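Local coordinates for protein SM80.1 Vicilin (Solanum melongena, PDB 5VF5) that probably serves as a 7S seed storage protein of the vicilin type, built from two cupin domains and carrying a bound copper ion, at residues 43-55 with 124-136. Residues are numbered along the deposited sequence; the frame is centred on the assembly and turned at random.
Sequences LRGIEKFRVSVIE and VLAKSVNAPGQVQ
Segments of two neighbouring antiparallel strands of the first cupin domain, 49-56 and 120-128, meet here, and they illustrate how a sheet serves different partners on its two faces. Paired backbone bonds join R50 to A126 and S52 to V124; R50 N reaches A126 O at 2.8 Å. Beyond the last bridge, F49 with K127, S128 N donates to K48 O at 2.9 Å.

On one face F49, V51, L125 and K127 gather. The extended chain of K127 runs over the F49 ring, its CG 4.0 Å from the ring centroid and 19° off the normal, a CH-pi contact. L125 CD1 lies 3.8 Å from F49 CD1 and also meets V51 CG1. Strand 337-344 of the second cupin domain packs on this face through I344 and F342.

The other face carries R50, S52, A126 and V124. R50 bends at both chi2 (-68°) and chi3, which brings its guanidinium edge to the 131-134 turn. NH1 then donates to G133 O at 2.8 Å, the acceptor only 4° out of the guanidinium plane, and to a water shared with Q136 NE2; NH2 goes to L33 O, so both terminal nitrogens of the buried group are held. V135 CG2 touches the aliphatic R50 CG. In that type II turn G133 has positive phi, and its N donates to S128 OG at 2.8 Å, tying the turn back to S128.

Antiparallel pairs of this kind, with largely apolar side chains lining one face, build the beta-barrel of a cupin domain, two of which make a bicupin such as vicilin.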
# COMPACT_ATOMS: atom_id res chain seq x y z
N LEU A 43 16.51 -5.93 -2.14
CA LEU A 43 15.52 -5.10 -1.45
C LEU A 43 15.95 -4.59 -0.07
O LEU A 43 15.13 -4.03 0.67
CB LEU A 43 14.22 -5.89 -1.37
CG LEU A 43 13.65 -6.21 -2.76
CD1 LEU A 43 12.32 -6.90 -2.63
CD2 LEU A 43 13.45 -4.98 -3.64
N ARG A 44 17.25 -4.66 0.23
CA ARG A 44 17.77 -4.14 1.51
C ARG A 44 17.47 -2.64 1.78
O ARG A 44 17.36 -2.15 2.92
CB ARG A 44 19.28 -4.35 1.60
CG ARG A 44 19.79 -5.49 2.45
CD ARG A 44 21.32 -5.45 2.53
NE ARG A 44 21.81 -4.52 3.53
CZ ARG A 44 23.01 -3.93 3.56
NH1 ARG A 44 23.91 -4.13 2.59
NH2 ARG A 44 23.30 -3.08 4.54
N GLY A 45 17.36 -1.91 0.68
CA GLY A 45 17.06 -0.47 0.75
C GLY A 45 15.69 -0.13 1.31
O GLY A 45 15.44 1.01 1.68
N ILE A 46 14.79 -1.12 1.36
CA ILE A 46 13.46 -0.95 1.92
C ILE A 46 13.18 -1.92 3.07
O ILE A 46 12.02 -2.15 3.40
CB ILE A 46 12.37 -1.00 0.84
CG1 ILE A 46 12.27 -2.37 0.16
CG2 ILE A 46 12.58 0.12 -0.15
CD1 ILE A 46 11.03 -2.51 -0.73
N GLU A 47 14.24 -2.45 3.69
CA GLU A 47 14.11 -3.49 4.72
C GLU A 47 13.18 -3.14 5.92
O GLU A 47 12.59 -4.00 6.55
CB GLU A 47 15.48 -3.89 5.29
CG GLU A 47 15.45 -4.96 6.38
CD GLU A 47 16.81 -5.28 6.99
OE1 GLU A 47 17.73 -4.43 6.93
OE2 GLU A 47 16.96 -6.39 7.59
N LYS A 48 13.12 -1.82 6.20
CA LYS A 48 12.32 -1.41 7.37
C LYS A 48 10.82 -1.41 7.13
O LYS A 48 10.02 -1.27 8.09
CB LYS A 48 12.79 -0.08 7.95
CG LYS A 48 14.16 -0.14 8.61
CD LYS A 48 14.55 1.20 9.21
CE LYS A 48 15.86 1.10 9.96
NZ LYS A 48 16.21 2.42 10.53
N PHE A 49 10.42 -1.53 5.85
CA PHE A 49 9.03 -1.36 5.49
C PHE A 49 8.32 -2.70 5.33
O PHE A 49 8.91 -3.69 4.88
CB PHE A 49 8.90 -0.53 4.24
CG PHE A 49 9.25 0.92 4.41
CD1 PHE A 49 8.30 1.81 4.83
CD2 PHE A 49 10.55 1.35 4.22
CE1 PHE A 49 8.62 3.14 5.03
CE2 PHE A 49 10.88 2.68 4.42
CZ PHE A 49 9.91 3.57 4.79
N ARG A 50 7.06 -2.74 5.72
CA ARG A 50 6.21 -3.90 5.49
C ARG A 50 4.93 -3.44 4.84
O ARG A 50 4.43 -2.34 5.18
CB ARG A 50 5.90 -4.61 6.79
CG ARG A 50 7.11 -5.13 7.55
CD ARG A 50 7.83 -6.28 6.86
NE ARG A 50 7.08 -7.52 6.93
CZ ARG A 50 7.04 -8.34 7.99
NH1 ARG A 50 7.72 -8.04 9.10
NH2 ARG A 50 6.33 -9.46 7.93
N VAL A 51 4.31 -4.30 4.04
CA VAL A 51 2.97 -4.05 3.56
C VAL A 51 2.03 -5.12 4.00
O VAL A 51 2.43 -6.29 4.14
CB VAL A 51 2.84 -3.78 2.03
CG1 VAL A 51 3.54 -2.49 1.64
CG2 VAL A 51 3.31 -4.94 1.21
N SER A 52 0.79 -4.74 4.21
CA SER A 52 -0.23 -5.68 4.70
C SER A 52 -1.60 -5.28 4.17
O SER A 52 -1.79 -4.19 3.59
CB SER A 52 -0.23 -5.69 6.24
OG SER A 52 -0.49 -4.39 6.76
N VAL A 53 -2.55 -6.16 4.40
CA VAL A 53 -3.94 -5.95 4.05
C VAL A 53 -4.80 -6.26 5.28
O VAL A 53 -4.52 -7.21 5.99
CB VAL A 53 -4.40 -6.77 2.81
CG1 VAL A 53 -5.91 -6.67 2.58
CG2 VAL A 53 -3.67 -6.31 1.56
N ILE A 54 -5.77 -5.38 5.55
CA ILE A 54 -6.82 -5.62 6.52
C ILE A 54 -8.12 -5.74 5.76
O ILE A 54 -8.46 -4.85 4.97
CB ILE A 54 -6.94 -4.46 7.55
CG1 ILE A 54 -5.60 -4.24 8.26
CG2 ILE A 54 -8.07 -4.77 8.52
CD1 ILE A 54 -5.54 -3.00 9.12
N GLU A 55 -8.88 -6.79 6.03
CA GLU A 55 -10.18 -7.05 5.44
C GLU A 55 -11.19 -7.24 6.56
O GLU A 55 -10.94 -8.03 7.48
CB GLU A 55 -10.16 -8.35 4.66
CG GLU A 55 -9.25 -8.36 3.49
CD GLU A 55 -9.31 -9.67 2.72
OE1 GLU A 55 -9.71 -10.74 3.27
OE2 GLU A 55 -8.88 -9.63 1.56
N VAL A 124 -1.98 -1.29 3.76
CA VAL A 124 -1.21 -0.66 4.81
C VAL A 124 0.27 -0.72 4.52
O VAL A 124 0.81 -1.79 4.22
CB VAL A 124 -1.50 -1.33 6.16
CG1 VAL A 124 -0.72 -0.67 7.28
CG2 VAL A 124 -2.98 -1.37 6.46
N LEU A 125 0.95 0.41 4.69
CA LEU A 125 2.41 0.48 4.73
C LEU A 125 2.80 0.70 6.18
O LEU A 125 2.21 1.60 6.82
CB LEU A 125 2.88 1.69 3.93
CG LEU A 125 4.40 1.87 3.87
CD1 LEU A 125 5.09 0.76 3.07
CD2 LEU A 125 4.79 3.25 3.35
N ALA A 126 3.77 -0.05 6.72
CA ALA A 126 4.29 0.25 8.05
C ALA A 126 5.80 0.28 8.00
O ALA A 126 6.42 -0.42 7.21
CB ALA A 126 3.79 -0.75 9.08
N LYS A 127 6.38 1.12 8.84
CA LYS A 127 7.81 1.17 8.99
C LYS A 127 8.20 0.81 10.43
O LYS A 127 7.64 1.37 11.39
CB LYS A 127 8.35 2.60 8.69
CG LYS A 127 9.85 2.65 8.61
CD LYS A 127 10.39 4.04 8.46
CE LYS A 127 11.91 4.00 8.42
NZ LYS A 127 12.49 5.36 8.34
N SER A 128 9.17 -0.09 10.57
CA SER A 128 9.63 -0.49 11.89
C SER A 128 10.31 0.64 12.64
O SER A 128 10.90 1.52 12.04
CB SER A 128 10.53 -1.68 11.77
OG SER A 128 11.69 -1.39 11.00
N VAL A 129 10.21 0.55 13.97
CA VAL A 129 11.05 1.34 14.88
C VAL A 129 11.89 0.50 15.80
O VAL A 129 12.76 1.05 16.46
CB VAL A 129 10.23 2.35 15.68
CG1 VAL A 129 9.41 3.27 14.77
CG2 VAL A 129 9.31 1.69 16.69
N ASN A 130 11.64 -0.81 15.87
CA ASN A 130 12.44 -1.76 16.63
C ASN A 130 13.43 -2.45 15.71
O ASN A 130 14.10 -1.74 14.96
CB ASN A 130 11.56 -2.68 17.48
CG ASN A 130 10.84 -1.94 18.59
OD1 ASN A 130 11.46 -1.09 19.27
ND2 ASN A 130 9.57 -2.29 18.86
N ALA A 131 13.53 -3.78 15.69
CA ALA A 131 14.47 -4.39 14.76
C ALA A 131 13.99 -4.10 13.31
O ALA A 131 12.78 -4.05 13.05
CB ALA A 131 14.56 -5.87 15.01
N PRO A 132 14.93 -3.89 12.38
CA PRO A 132 14.52 -3.51 11.04
C PRO A 132 13.52 -4.46 10.41
O PRO A 132 13.76 -5.69 10.30
CB PRO A 132 15.85 -3.45 10.28
CG PRO A 132 16.78 -2.94 11.33
CD PRO A 132 16.38 -3.75 12.54
N GLY A 133 12.41 -3.87 9.99
CA GLY A 133 11.38 -4.63 9.30
C GLY A 133 10.44 -5.40 10.21
O GLY A 133 9.49 -5.99 9.70
N GLN A 134 10.68 -5.42 11.52
CA GLN A 134 9.84 -6.18 12.45
C GLN A 134 8.72 -5.27 12.92
O GLN A 134 8.98 -4.27 13.56
CB GLN A 134 10.66 -6.72 13.64
CG GLN A 134 11.45 -7.99 13.31
CD GLN A 134 12.21 -8.62 14.48
OE1 GLN A 134 12.10 -8.24 15.66
NE2 GLN A 134 13.03 -9.60 14.13
N VAL A 135 7.48 -5.61 12.58
CA VAL A 135 6.30 -4.86 13.04
C VAL A 135 5.31 -5.87 13.63
O VAL A 135 4.87 -6.81 12.97
CB VAL A 135 5.61 -4.14 11.87
CG1 VAL A 135 4.46 -3.24 12.37
CG2 VAL A 135 6.62 -3.35 11.04
N GLN A 136 4.99 -5.64 14.90
CA GLN A 136 4.17 -6.53 15.70
C GLN A 136 2.92 -5.84 16.18
O GLN A 136 2.92 -4.62 16.38
CB GLN A 136 4.98 -7.05 16.91
CG GLN A 136 6.09 -8.03 16.54
CD GLN A 136 5.56 -9.37 16.04
OE1 GLN A 136 4.72 -9.97 16.68
NE2 GLN A 136 6.06 -9.83 14.90
O HOH W 1 7.61 -8.89 12.15